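Local coordinates for putative polyketide synthase (PDB 6HP2), which binds S-adenosyl-L-homocysteine as the O-methyltransferase domain of a trans-AT polyketide synthase that probably takes part in making the antibiotic bacillaene, at residues F57-V62 against N247-P252; E91-V96 against P118-H123; I111-L116 against I329-Q334; H231-D236 against L291-H296. All coordinates share one frame; numbering follows the deposited sequence.

From the N terminus, interaction 1 opens at 57-62 and closes at 247-252, joining the start of helix 59-64 to the end of helix 242-249. Nested inside that loop, interaction 2 ties the segment before strand 98-101 to the start of strand 121-126. Interaction 3 starts at helix 108-116, so it crosses both, and closes only at 329-334 near the C terminus; it touches interaction 2 where Phe93 packs on Pro330 and Tyr331. Interaction 4 pairs strands 233-240 and 284-293, lies wholly within the loop of interaction 3, crosses interaction 1 and follows interaction 2. Interactions 2 and 4 reach the same central sheet.

Interaction 1 (F57-V62 against N247-P252); sequences FSMSRV and NALHDP
Asp251 swings its carboxylate to the side away from its own backbone N (chi1 -154°), while Ser60 tucks OG between its backbone N and carbonyl carbon (chi1 56°), and the two torsions bring the groups together. Ser60 OG donates to Asp251 OD2 at 2.7 Å, and Ser60 N donates to the same Asp251 OD2 at 2.9 Å. These donors arrive from opposite faces of the carboxylate plane, both on the syn side of the oxygen, so OD2 is held by two donors tilted to either side of the plane. The other oxygen, Asp251 OD1, accepts from Ser58 OG at 2.8 Å, which fixes the rotation of the carboxylate. Arg61, in a salt bridge with Asp253, lies near both acids and may ease their closeness.

Beside these bonds, a bent Met59 brings CE to within 4.0 Å of Ala248 CB. A water accepts from Met59 N at 3.0 Å and donates to both Ala248 O and His250 O, bridging the two backbones beside the methionine. Tyr269 of helix 263-281 also packs against Met59 and Ser60.

Ser58 is the N-cap of helix 59-64: its OG accepts a weak bond from Arg61 N at 3.3 Å. Asp251 therefore braces a capped helix N terminus, engaging both the capping hydroxyl and a first-turn amide.

Interaction 2 (E91-V96 against P118-H123); sequences ENFSRV and PHIKTH
The imidazole of His119 carries Ile120 CG1 over one face, 3.3 Å above the plane and offset toward the rim, and turns its NE2 edge to the carbonyl oxygen of Phe93. The phenyl ring of Phe93 meets Ile120 at its own edge, with CD1 of Ile120 in the ring plane, and is also stacked with Tyr117. The contact lies in the Rossmann-like methyltransferase fold where the segments leading into two adjacent parallel strands of the central sheet, 98-101 and 121-126, meet.

A single N-H of His119 is shared between two backbone acceptors, each bond weak and strongly bent. Phe93 O lies 2.9 Å from His119 NE2, at 128°. At Val96 O the angle drops to 123°. The histidine thus holds the carbonyls of Phe93 and Val96, at the start of the helix-like turn 93-95 and just past it. Having CG between its backbone N and carbonyl carbon (chi1 72°) puts the ring over its neighbour's side chain as it reaches across.

Ile120 fills the buried side and packs inward on Ile113 and Val99. Its CD1 methyl touches both side chains of the other segment, 3.8 Å from Phe93 CD2 and 3.9 Å from Val96 CG1.

Interaction 3 (I111-L116 against I329-Q334); sequences IQIAEL and IPYPKQ
Tyr331 has the most surface covered here, and its ring is sandwiched. Over one face comes Ile113 CG1, 3.6 Å from the ring centroid and 20° off the normal, a CH-pi contact that places this atom 3.5 Å from Tyr331 CZ. On the opposite face sits CB of Pro332, above the ring centre; the peptide bond before this proline is cis, and so it folds back over the tyrosine that precedes it. The ring reaches the helix because CG stands opposite the backbone N (chi1 179°).

Leu116 is next in buried area. Its CD2 methyl approaches the edge of the tyrosine ring, 4.1 Å from CD1 of Tyr331, and also touches the aliphatic part of Lys333 at 3.8 Å from CE. The two side chains cross at about a right angle, the lysine being bent at chi2.

Gln112 comes third, one helical turn before Leu116, and closes another part of the ring edge with its CB lying in the ring plane, 3.6 Å from Tyr331 OH. The polar ends are served elsewhere: Gln112 OE1 bonds to Tyr44, and Tyr331 OH to Asp109.

The C-terminal segment crosses over helix 108-116. Ile113 and Ala114 of that helix also pack on Thr122 of strand 121-126, and Ile111 on helix 129-141. Helix 70-88 flanks the tail too: Phe88 meets Tyr331 edge-to-face, and Pro332 rests on Arg84, which binds S-adenosyl-L-homocysteine.

Interaction 4 (H231-D236 against L291-H296); sequences HQLVID and LKKAPH
Gln232 O accepts the shortest bond of the pairing, from Ala294 N at 2.7 Å with an N-H...O angle of 168°, and a CA-H...O contact from Lys293 CA reaches the same oxygen at 3.4 Å. Two further straight bonds follow along the ladder: Val234 N to Lys292 O at 2.9 Å and Lys292 N to Val234 O at 3.0 Å. They make Val234 and Lys292 a hydrogen-bonded antiparallel pair, flanked by the non-hydrogen-bonded pairs Leu233 with Lys293 and Ile235 with Leu291. The short strands run at 143° to one another, so the pairing is noticeably twisted.

On the face bearing Leu233, Ile235, Leu291 and Lys293, Ile235 holds CG1 beside its backbone N (chi1 -63°), where it meets Leu291 CD2 at 3.7 Å; Leu291 CD1 lies 4.3 Å from Leu233 CD1. Val234 and Lys292 point to the other face. Val234 also sets both methyls against Ala294, each 3.8 Å from Ala294 CB. Separately, Asp236 CB rests against Lys292 CG. The ammonium of Lys292 goes on to Thr195, and that of Lys293 to backbone oxygens of Ser187 and Leu190.

Gln232, with positive phi, ends helix 221-230 in a Schellman motif and launches the strand directly. In the central sheet strand 284-293 lies between 233-240 and 194-203; Leu228 of helix 221-230 packs on Leu233, Ile235 and Leu291, and Trp305 and Asn306 of helix 299-310 pack on Val234.

Interaction 1 (F57-V62 against N247-P252)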
loop_
_atom_site.group_PDB
_atom_site.type_symbol
_atom_site.label_atom_id
_atom_site.label_comp_id
_atom_site.label_asym_id
_atom_site.label_seq_id
_atom_site.Cartn_x
_atom_site.Cartn_y
_atom_site.Cartn_z
ATOM N N PHE A 57 -16.122 18.255 3.610
ATOM C CA PHE A 57 -15.353 17.514 2.632
ATOM C C PHE A 57 -15.914 16.101 2.500
ATOM O O PHE A 57 -15.977 15.348 3.471
ATOM C CB PHE A 57 -13.888 17.463 3.037
ATOM C CG PHE A 57 -12.946 17.139 1.904
ATOM C CD1 PHE A 57 -12.720 15.851 1.558
ATOM C CD2 PHE A 57 -12.299 18.133 1.216
ATOM C CE1 PHE A 57 -11.862 15.528 0.547
ATOM C CE2 PHE A 57 -11.425 17.825 0.213
ATOM C CZ PHE A 57 -11.203 16.492 -0.118
ATOM N N SER A 58 -16.341 15.745 1.318
ATOM C CA SER A 58 -16.909 14.434 1.060
ATOM C C SER A 58 -15.988 13.693 0.115
ATOM O O SER A 58 -15.926 14.018 -1.086
ATOM C CB SER A 58 -18.303 14.553 0.445
ATOM O OG SER A 58 -18.719 13.304 -0.064
ATOM N N MET A 59 -15.281 12.703 0.655
ATOM C CA MET A 59 -14.345 11.930 -0.139
ATOM C C MET A 59 -15.055 11.222 -1.279
ATOM O O MET A 59 -14.503 11.131 -2.364
ATOM C CB MET A 59 -13.607 10.912 0.737
ATOM C CG MET A 59 -12.549 10.121 -0.015
ATOM S SD MET A 59 -11.175 11.230 -0.518
ATOM C CE MET A 59 -10.379 11.473 1.068
ATOM N N SER A 60 -16.268 10.695 -1.052
ATOM C CA SER A 60 -16.959 9.964 -2.115
ATOM C C SER A 60 -17.271 10.891 -3.294
ATOM O O SER A 60 -17.186 10.483 -4.450
ATOM C CB SER A 60 -18.258 9.328 -1.576
ATOM O OG SER A 60 -19.094 10.303 -1.002
ATOM N N ARG A 61 -17.692 12.130 -3.017
ATOM C CA ARG A 61 -17.936 13.093 -4.098
ATOM C C ARG A 61 -16.661 13.374 -4.884
ATOM O O ARG A 61 -16.656 13.363 -6.118
ATOM C CB ARG A 61 -18.482 14.371 -3.518
ATOM C CG ARG A 61 -19.981 14.289 -3.194
ATOM C CD ARG A 61 -20.493 15.555 -2.532
ATOM N NE ARG A 61 -21.909 15.438 -2.189
ATOM C CZ ARG A 61 -22.379 14.749 -1.151
ATOM N NH1 ARG A 61 -21.550 14.093 -0.349
ATOM N NH2 ARG A 61 -23.684 14.710 -0.917
ATOM N N VAL A 62 -15.549 13.546 -4.178
ATOM C CA VAL A 62 -14.292 13.899 -4.818
ATOM C C VAL A 62 -13.744 12.742 -5.644
ATOM O O VAL A 62 -13.229 12.956 -6.750
ATOM C CB VAL A 62 -13.277 14.344 -3.752
ATOM C CG1 VAL A 62 -11.943 14.554 -4.401
ATOM C CG2 VAL A 62 -13.779 15.612 -3.086
ATOM N N ASN A 247 -10.331 9.716 9.462
ATOM C CA ASN A 247 -10.637 11.144 9.302
ATOM C C ASN A 247 -10.949 11.486 7.840
ATOM O O ASN A 247 -11.883 12.234 7.549
ATOM C CB ASN A 247 -9.486 12.030 9.730
ATOM C CG ASN A 247 -9.245 12.020 11.210
ATOM O OD1 ASN A 247 -10.134 11.734 11.974
ATOM N ND2 ASN A 247 -8.040 12.385 11.611
ATOM N N ALA A 248 -10.150 10.963 6.913
ATOM C CA ALA A 248 -10.330 11.212 5.486
ATOM C C ALA A 248 -11.632 10.596 4.981
ATOM O O ALA A 248 -12.252 11.103 4.037
ATOM C CB ALA A 248 -9.143 10.621 4.730
ATOM N N LEU A 249 -12.006 9.454 5.525
ATOM C CA LEU A 249 -13.188 8.741 5.059
ATOM C C LEU A 249 -14.439 9.123 5.818
ATOM O O LEU A 249 -15.506 8.553 5.532
ATOM C CB LEU A 249 -12.982 7.236 5.169
ATOM C CG LEU A 249 -11.856 6.689 4.306
ATOM C CD1 LEU A 249 -11.783 5.169 4.406
ATOM C CD2 LEU A 249 -12.071 7.087 2.859
ATOM N N HIS A 250 -14.361 10.100 6.719
ATOM C CA HIS A 250 -15.570 10.599 7.406
ATOM C C HIS A 250 -16.465 11.292 6.378
ATOM O O HIS A 250 -16.108 12.346 5.844
ATOM C CB HIS A 250 -15.203 11.559 8.533
ATOM C CG HIS A 250 -16.355 11.912 9.416
ATOM N ND1 HIS A 250 -16.943 13.160 9.425
ATOM C CD2 HIS A 250 -17.030 11.169 10.319
ATOM C CE1 HIS A 250 -17.918 13.173 10.314
ATOM N NE2 HIS A 250 -17.992 11.975 10.866
ATOM N N ASP A 251 -17.598 10.671 6.080
ATOM C CA ASP A 251 -18.431 11.021 4.934
ATOM C C ASP A 251 -19.858 10.730 5.365
ATOM O O ASP A 251 -20.488 9.773 4.904
ATOM C CB ASP A 251 -18.023 10.190 3.718
ATOM C CG ASP A 251 -18.333 10.851 2.381
ATOM O OD1 ASP A 251 -18.991 11.914 2.322
ATOM O OD2 ASP A 251 -17.893 10.259 1.365
ATOM N N PRO A 252 -20.415 11.564 6.245
ATOM C CA PRO A 252 -21.650 11.154 6.946
ATOM C C PRO A 252 -22.836 10.861 6.030
ATOM O O PRO A 252 -23.704 10.071 6.403
ATOM C CB PRO A 252 -21.930 12.339 7.889
ATOM C CG PRO A 252 -21.159 13.503 7.323
ATOM C CD PRO A 252 -19.982 12.934 6.587
HETATM O O HOH W 1 -15.554 14.965 6.089
HETATM O O HOH W 2 -15.042 11.962 3.518
#

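Interaction 2 (E91-V96 against P118-H123)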
loop_
_atom_site.group_PDB
_atom_site.type_symbol
_atom_site.label_atom_id
_atom_site.label_comp_id
_atom_site.label_asym_id
_atom_site.label_seq_id
_atom_site.Cartn_x
_atom_site.Cartn_y
_atom_site.Cartn_z
ATOM N N GLU A 91 14.517 4.295 3.202
ATOM C CA GLU A 91 15.212 3.551 2.170
ATOM C C GLU A 91 16.290 4.413 1.542
ATOM O O GLU A 91 16.171 5.637 1.485
ATOM C CB GLU A 91 14.205 3.103 1.114
ATOM C CG GLU A 91 13.001 2.417 1.754
ATOM C CD GLU A 91 13.400 1.352 2.801
ATOM O OE1 GLU A 91 14.257 0.486 2.465
ATOM O OE2 GLU A 91 12.858 1.398 3.967
ATOM N N ASN A 92 17.368 3.772 1.147
ATOM C CA ASN A 92 18.472 4.399 0.415
ATOM C C ASN A 92 18.348 3.956 -1.038
ATOM O O ASN A 92 18.702 2.813 -1.384
ATOM C CB ASN A 92 19.829 3.996 0.998
ATOM C CG ASN A 92 20.973 4.606 0.250
ATOM O OD1 ASN A 92 20.789 5.078 -0.832
ATOM N ND2 ASN A 92 22.172 4.580 0.827
ATOM N N PHE A 93 17.813 4.845 -1.889
ATOM C CA PHE A 93 17.577 4.439 -3.269
ATOM C C PHE A 93 18.877 4.398 -4.066
ATOM O O PHE A 93 18.916 3.803 -5.154
ATOM C CB PHE A 93 16.591 5.379 -3.953
ATOM C CG PHE A 93 15.198 5.140 -3.583
ATOM C CD1 PHE A 93 14.680 5.646 -2.399
ATOM C CD2 PHE A 93 14.350 4.437 -4.425
ATOM C CE1 PHE A 93 13.369 5.434 -2.042
ATOM C CE2 PHE A 93 13.023 4.232 -4.046
ATOM C CZ PHE A 93 12.538 4.732 -2.869
ATOM N N SER A 94 19.942 4.994 -3.538
ATOM C CA SER A 94 21.237 4.857 -4.207
ATOM C C SER A 94 21.750 3.427 -4.143
ATOM O O SER A 94 22.432 2.972 -5.064
ATOM C CB SER A 94 22.249 5.834 -3.597
ATOM O OG SER A 94 23.537 5.631 -4.126
ATOM N N ARG A 95 21.427 2.697 -3.083
ATOM C CA ARG A 95 21.837 1.301 -2.941
ATOM C C ARG A 95 20.942 0.348 -3.736
ATOM O O ARG A 95 21.370 -0.740 -4.109
ATOM C CB ARG A 95 21.780 0.903 -1.451
ATOM C CG ARG A 95 22.187 -0.513 -1.145
ATOM C CD ARG A 95 23.669 -0.694 -1.402
ATOM N NE ARG A 95 24.478 -0.222 -0.282
ATOM C CZ ARG A 95 25.804 -0.184 -0.283
ATOM N NH1 ARG A 95 26.488 -0.547 -1.360
ATOM N NH2 ARG A 95 26.445 0.237 0.788
ATOM N N VAL A 96 19.692 0.716 -3.959
ATOM C CA VAL A 96 18.755 -0.160 -4.648
ATOM C C VAL A 96 19.094 -0.240 -6.134
ATOM O O VAL A 96 19.382 0.769 -6.793
ATOM C CB VAL A 96 17.340 0.379 -4.418
ATOM C CG1 VAL A 96 16.312 -0.378 -5.294
ATOM C CG2 VAL A 96 16.954 0.268 -2.922
ATOM N N PRO A 118 17.178 6.967 -12.322
ATOM C CA PRO A 118 17.405 6.308 -13.616
ATOM C C PRO A 118 18.273 5.075 -13.558
ATOM O O PRO A 118 18.278 4.336 -14.543
ATOM C CB PRO A 118 18.071 7.407 -14.458
ATOM C CG PRO A 118 17.585 8.650 -13.891
ATOM C CD PRO A 118 17.439 8.416 -12.399
ATOM N N HIS A 119 19.018 4.828 -12.468
ATOM C CA HIS A 119 19.802 3.595 -12.363
ATOM C C HIS A 119 18.975 2.378 -11.956
ATOM O O HIS A 119 19.453 1.243 -12.051
ATOM C CB HIS A 119 20.947 3.788 -11.348
ATOM C CG HIS A 119 20.472 3.843 -9.920
ATOM N ND1 HIS A 119 20.039 5.004 -9.313
ATOM C CD2 HIS A 119 20.403 2.886 -8.969
ATOM C CE1 HIS A 119 19.684 4.753 -8.062
ATOM N NE2 HIS A 119 19.897 3.473 -7.828
ATOM N N ILE A 120 17.710 2.559 -11.530
ATOM C CA ILE A 120 16.933 1.461 -11.007
ATOM C C ILE A 120 16.107 0.816 -12.126
ATOM O O ILE A 120 15.608 1.486 -13.011
ATOM C CB ILE A 120 16.022 1.960 -9.875
ATOM C CG1 ILE A 120 16.880 2.519 -8.722
ATOM C CG2 ILE A 120 15.135 0.779 -9.377
ATOM C CD1 ILE A 120 16.072 2.850 -7.473
ATOM N N LYS A 121 15.923 -0.490 -12.042
ATOM C CA LYS A 121 14.987 -1.237 -12.872
ATOM C C LYS A 121 13.813 -1.638 -12.008
ATOM O O LYS A 121 13.994 -2.134 -10.884
ATOM C CB LYS A 121 15.647 -2.475 -13.488
ATOM C CG LYS A 121 16.782 -2.108 -14.468
ATOM C CD LYS A 121 17.402 -3.345 -15.084
ATOM C CE LYS A 121 18.527 -2.964 -16.050
ATOM N NZ LYS A 121 19.139 -4.163 -16.683
ATOM N N THR A 122 12.614 -1.361 -12.507
ATOM C CA THR A 122 11.393 -1.624 -11.764
ATOM C C THR A 122 10.505 -2.616 -12.501
ATOM O O THR A 122 10.355 -2.536 -13.731
ATOM C CB THR A 122 10.598 -0.329 -11.520
ATOM O OG1 THR A 122 10.242 0.289 -12.759
ATOM C CG2 THR A 122 11.351 0.628 -10.662
ATOM N N HIS A 123 9.938 -3.550 -11.740
ATOM C CA HIS A 123 8.970 -4.515 -12.232
ATOM C C HIS A 123 7.662 -4.341 -11.458
ATOM O O HIS A 123 7.691 -4.107 -10.250
ATOM C CB HIS A 123 9.438 -5.951 -12.015
ATOM C CG HIS A 123 10.508 -6.399 -12.945
ATOM N ND1 HIS A 123 11.208 -7.576 -12.745
ATOM C CD2 HIS A 123 10.982 -5.853 -14.092
ATOM C CE1 HIS A 123 12.062 -7.733 -13.741
ATOM N NE2 HIS A 123 11.942 -6.706 -14.569
#

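Interaction 3 (I111-L116 against I329-Q334)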
loop_
_atom_site.group_PDB
_atom_site.type_symbol
_atom_site.label_atom_id
_atom_site.label_comp_id
_atom_site.label_asym_id
_atom_site.label_seq_id
_atom_site.Cartn_x
_atom_site.Cartn_y
_atom_site.Cartn_z
ATOM N N ILE A 111 6.644 3.535 -12.383
ATOM C CA ILE A 111 7.064 4.555 -13.317
ATOM C C ILE A 111 7.829 5.651 -12.615
ATOM O O ILE A 111 8.881 6.082 -13.107
ATOM C CB ILE A 111 5.834 5.141 -14.057
ATOM C CG1 ILE A 111 5.370 4.168 -15.117
ATOM C CG2 ILE A 111 6.158 6.523 -14.634
ATOM C CD1 ILE A 111 3.923 4.429 -15.530
ATOM N N GLN A 112 7.262 6.197 -11.533
ATOM C CA GLN A 112 7.896 7.350 -10.888
ATOM C C GLN A 112 9.251 6.990 -10.262
ATOM O O GLN A 112 10.169 7.835 -10.247
ATOM C CB GLN A 112 6.985 7.960 -9.832
ATOM C CG GLN A 112 5.768 8.745 -10.414
ATOM C CD GLN A 112 4.847 9.284 -9.303
ATOM O OE1 GLN A 112 4.993 8.952 -8.101
ATOM N NE2 GLN A 112 3.897 10.076 -9.691
ATOM N N ILE A 113 9.392 5.770 -9.699
ATOM C CA ILE A 113 10.698 5.379 -9.135
ATOM C C ILE A 113 11.744 5.323 -10.250
ATOM O O ILE A 113 12.893 5.770 -10.093
ATOM C CB ILE A 113 10.620 4.043 -8.378
ATOM C CG1 ILE A 113 9.801 4.186 -7.118
ATOM C CG2 ILE A 113 12.038 3.523 -8.068
ATOM C CD1 ILE A 113 9.451 2.877 -6.494
ATOM N N ALA A 114 11.376 4.716 -11.376
ATOM C CA ALA A 114 12.301 4.610 -12.499
ATOM C C ALA A 114 12.656 5.979 -13.062
ATOM O O ALA A 114 13.805 6.221 -13.476
ATOM C CB ALA A 114 11.697 3.735 -13.594
ATOM N N GLU A 115 11.689 6.892 -13.099
ATOM C CA GLU A 115 11.984 8.222 -13.617
ATOM C C GLU A 115 12.914 8.971 -12.675
ATOM O O GLU A 115 13.876 9.615 -13.109
ATOM C CB GLU A 115 10.713 9.034 -13.820
ATOM C CG GLU A 115 9.965 8.792 -15.068
ATOM C CD GLU A 115 8.915 9.879 -15.304
ATOM O OE1 GLU A 115 8.982 10.575 -16.339
ATOM O OE2 GLU A 115 8.033 10.038 -14.441
ATOM N N LEU A 116 12.614 8.934 -11.377
ATOM C CA LEU A 116 13.399 9.702 -10.416
ATOM C C LEU A 116 14.798 9.116 -10.199
ATOM O O LEU A 116 15.726 9.856 -9.835
ATOM C CB LEU A 116 12.647 9.773 -9.089
ATOM C CG LEU A 116 13.091 10.764 -8.024
ATOM C CD1 LEU A 116 13.354 12.148 -8.585
ATOM C CD2 LEU A 116 12.015 10.818 -6.938
ATOM N N ILE A 329 13.580 12.745 2.485
ATOM C CA ILE A 329 12.299 12.319 1.910
ATOM C C ILE A 329 12.634 11.885 0.496
ATOM O O ILE A 329 12.516 12.685 -0.424
ATOM C CB ILE A 329 11.240 13.429 1.909
ATOM C CG1 ILE A 329 10.983 13.924 3.304
ATOM C CG2 ILE A 329 9.869 12.887 1.330
ATOM C CD1 ILE A 329 10.087 15.162 3.412
ATOM N N PRO A 330 13.093 10.658 0.263
ATOM C CA PRO A 330 13.641 10.328 -1.078
ATOM C C PRO A 330 12.588 10.007 -2.150
ATOM O O PRO A 330 12.919 9.994 -3.353
ATOM C CB PRO A 330 14.496 9.070 -0.816
ATOM C CG PRO A 330 13.854 8.448 0.403
ATOM C CD PRO A 330 13.360 9.627 1.255
ATOM N N TYR A 331 11.356 9.717 -1.773
ATOM C CA TYR A 331 10.372 9.236 -2.747
ATOM C C TYR A 331 9.002 9.152 -2.112
ATOM O O TYR A 331 8.911 8.688 -0.993
ATOM C CB TYR A 331 10.761 7.828 -3.267
ATOM C CG TYR A 331 9.699 7.371 -4.238
ATOM C CD1 TYR A 331 9.695 7.790 -5.552
ATOM C CD2 TYR A 331 8.688 6.562 -3.796
ATOM C CE1 TYR A 331 8.664 7.408 -6.407
ATOM C CE2 TYR A 331 7.644 6.189 -4.623
ATOM C CZ TYR A 331 7.630 6.626 -5.920
ATOM O OH TYR A 331 6.586 6.257 -6.707
ATOM N N PRO A 332 7.924 9.562 -2.776
ATOM C CA PRO A 332 7.888 10.324 -4.036
ATOM C C PRO A 332 8.158 11.782 -3.753
ATOM O O PRO A 332 8.363 12.124 -2.606
ATOM C CB PRO A 332 6.452 10.133 -4.556
ATOM C CG PRO A 332 5.757 9.194 -3.610
ATOM C CD PRO A 332 6.566 9.176 -2.323
ATOM N N LYS A 333 8.134 12.619 -4.782
ATOM C CA LYS A 333 8.139 14.072 -4.656
ATOM C C LYS A 333 6.723 14.604 -4.863
ATOM O O LYS A 333 5.927 14.025 -5.604
ATOM C CB LYS A 333 9.091 14.706 -5.681
ATOM C CG LYS A 333 10.482 14.085 -5.716
ATOM C CD LYS A 333 11.243 14.261 -4.401
ATOM C CE LYS A 333 12.611 13.568 -4.444
ATOM N NZ LYS A 333 13.576 13.985 -3.358
ATOM N N GLN A 334 6.406 15.715 -4.209
ATOM C CA GLN A 334 5.109 16.349 -4.411
ATOM C C GLN A 334 5.123 17.123 -5.723
ATOM O O GLN A 334 6.154 17.676 -6.110
ATOM C CB GLN A 334 4.776 17.290 -3.256
ATOM C CG GLN A 334 4.516 16.582 -1.947
ATOM C CD GLN A 334 3.084 16.057 -1.845
ATOM O OE1 GLN A 334 2.300 16.076 -2.822
ATOM N NE2 GLN A 334 2.748 15.556 -0.692
#

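Interaction 4 (H231-D236 against L291-H296)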
loop_
_atom_site.group_PDB
_atom_site.type_symbol
_atom_site.label_atom_id
_atom_site.label_comp_id
_atom_site.label_asym_id
_atom_site.label_seq_id
_atom_site.Cartn_x
_atom_site.Cartn_y
_atom_site.Cartn_z
ATOM N N HIS A 231 7.938 -16.947 6.689
ATOM C CA HIS A 231 8.727 -16.656 5.494
ATOM C C HIS A 231 9.951 -15.787 5.784
ATOM O O HIS A 231 10.360 -14.996 4.945
ATOM C CB HIS A 231 7.807 -16.045 4.456
ATOM C CG HIS A 231 6.694 -16.977 4.083
ATOM N ND1 HIS A 231 6.882 -18.027 3.203
ATOM C CD2 HIS A 231 5.457 -17.145 4.608
ATOM C CE1 HIS A 231 5.776 -18.747 3.145
ATOM N NE2 HIS A 231 4.891 -18.213 3.966
ATOM N N GLN A 232 10.543 -15.951 6.962
ATOM C CA GLN A 232 11.829 -15.351 7.328
ATOM C C GLN A 232 11.759 -13.835 7.483
ATOM O O GLN A 232 12.781 -13.148 7.490
ATOM C CB GLN A 232 12.902 -15.720 6.298
ATOM C CG GLN A 232 13.214 -17.221 6.168
ATOM C CD GLN A 232 12.201 -17.965 5.321
ATOM O OE1 GLN A 232 11.920 -17.586 4.184
ATOM N NE2 GLN A 232 11.643 -19.033 5.874
ATOM N N LEU A 233 10.582 -13.267 7.626
ATOM C CA LEU A 233 10.486 -11.822 7.705
ATOM C C LEU A 233 10.221 -11.336 9.118
ATOM O O LEU A 233 9.463 -11.939 9.879
ATOM C CB LEU A 233 9.377 -11.334 6.759
ATOM C CG LEU A 233 9.619 -11.614 5.299
ATOM C CD1 LEU A 233 8.325 -11.369 4.427
ATOM C CD2 LEU A 233 10.745 -10.762 4.714
ATOM N N VAL A 234 10.764 -10.178 9.437
ATOM C CA VAL A 234 10.483 -9.512 10.684
ATOM C C VAL A 234 10.148 -8.077 10.419
ATOM O O VAL A 234 10.592 -7.485 9.436
ATOM C CB VAL A 234 11.691 -9.616 11.669
ATOM C CG1 VAL A 234 11.858 -11.063 12.028
ATOM C CG2 VAL A 234 12.942 -9.075 11.018
ATOM N N ILE A 235 9.406 -7.526 11.359
ATOM C CA ILE A 235 8.958 -6.154 11.319
ATOM C C ILE A 235 10.055 -5.259 11.838
ATOM O O ILE A 235 10.389 -5.310 13.019
ATOM C CB ILE A 235 7.674 -5.976 12.124
ATOM C CG1 ILE A 235 6.562 -6.797 11.508
ATOM C CG2 ILE A 235 7.364 -4.479 12.224
ATOM C CD1 ILE A 235 5.350 -6.989 12.487
ATOM N N ASP A 236 10.557 -4.371 10.973
ATOM C CA ASP A 236 11.498 -3.368 11.433
ATOM C C ASP A 236 10.754 -2.162 11.997
ATOM O O ASP A 236 11.200 -1.544 12.982
ATOM C CB ASP A 236 12.430 -2.963 10.269
ATOM C CG ASP A 236 13.570 -2.057 10.737
ATOM O OD1 ASP A 236 14.285 -2.457 11.674
ATOM O OD2 ASP A 236 13.714 -0.962 10.187
ATOM N N LEU A 291 9.539 -4.279 6.508
ATOM C CA LEU A 291 10.009 -5.616 6.863
ATOM C C LEU A 291 11.428 -5.839 6.335
ATOM O O LEU A 291 11.791 -5.357 5.246
ATOM C CB LEU A 291 9.094 -6.717 6.274
ATOM C CG LEU A 291 7.582 -6.477 6.374
ATOM C CD1 LEU A 291 6.809 -7.528 5.586
ATOM C CD2 LEU A 291 7.146 -6.515 7.825
ATOM N N LYS A 292 12.150 -6.692 7.047
ATOM C CA LYS A 292 13.490 -7.131 6.710
ATOM C C LYS A 292 13.489 -8.642 6.765
ATOM O O LYS A 292 12.659 -9.256 7.452
ATOM C CB LYS A 292 14.536 -6.535 7.687
ATOM C CG LYS A 292 14.601 -5.033 7.687
ATOM C CD LYS A 292 15.210 -4.475 6.404
ATOM C CE LYS A 292 15.186 -2.949 6.392
ATOM N NZ LYS A 292 16.197 -2.378 5.441
ATOM N N LYS A 293 14.498 -9.235 6.124
ATOM C CA LYS A 293 14.704 -10.680 6.198
ATOM C C LYS A 293 15.608 -11.042 7.365
ATOM O O LYS A 293 16.643 -10.413 7.584
ATOM C CB LYS A 293 15.318 -11.188 4.918
ATOM C CG LYS A 293 14.722 -12.447 4.341
ATOM C CD LYS A 293 15.233 -12.621 2.882
ATOM C CE LYS A 293 14.761 -13.933 2.258
ATOM N NZ LYS A 293 15.402 -14.145 0.926
ATOM N N ALA A 294 15.224 -12.074 8.107
ATOM C CA ALA A 294 15.953 -12.516 9.310
ATOM C C ALA A 294 16.183 -14.022 9.250
ATOM O O ALA A 294 15.838 -14.774 10.183
ATOM C CB ALA A 294 15.223 -12.123 10.584
ATOM N N PRO A 295 16.811 -14.495 8.167
ATOM C CA PRO A 295 16.900 -15.960 7.958
ATOM C C PRO A 295 17.713 -16.677 9.018
ATOM O O PRO A 295 17.546 -17.897 9.211
ATOM C CB PRO A 295 17.556 -16.080 6.572
ATOM C CG PRO A 295 18.399 -14.826 6.466
ATOM C CD PRO A 295 17.644 -13.733 7.212
ATOM N N HIS A 296 18.579 -15.964 9.728
ATOM C CA HIS A 296 19.437 -16.627 10.703
ATOM C C HIS A 296 18.825 -16.620 12.091
ATOM O O HIS A 296 19.403 -17.183 13.022
ATOM C CB HIS A 296 20.826 -15.989 10.735
ATOM C CG HIS A 296 21.568 -16.112 9.441
ATOM N ND1 HIS A 296 21.566 -17.267 8.686
ATOM C CD2 HIS A 296 22.305 -15.208 8.752
ATOM C CE1 HIS A 296 22.281 -17.070 7.591
ATOM N NE2 HIS A 296 22.738 -15.830 7.606
#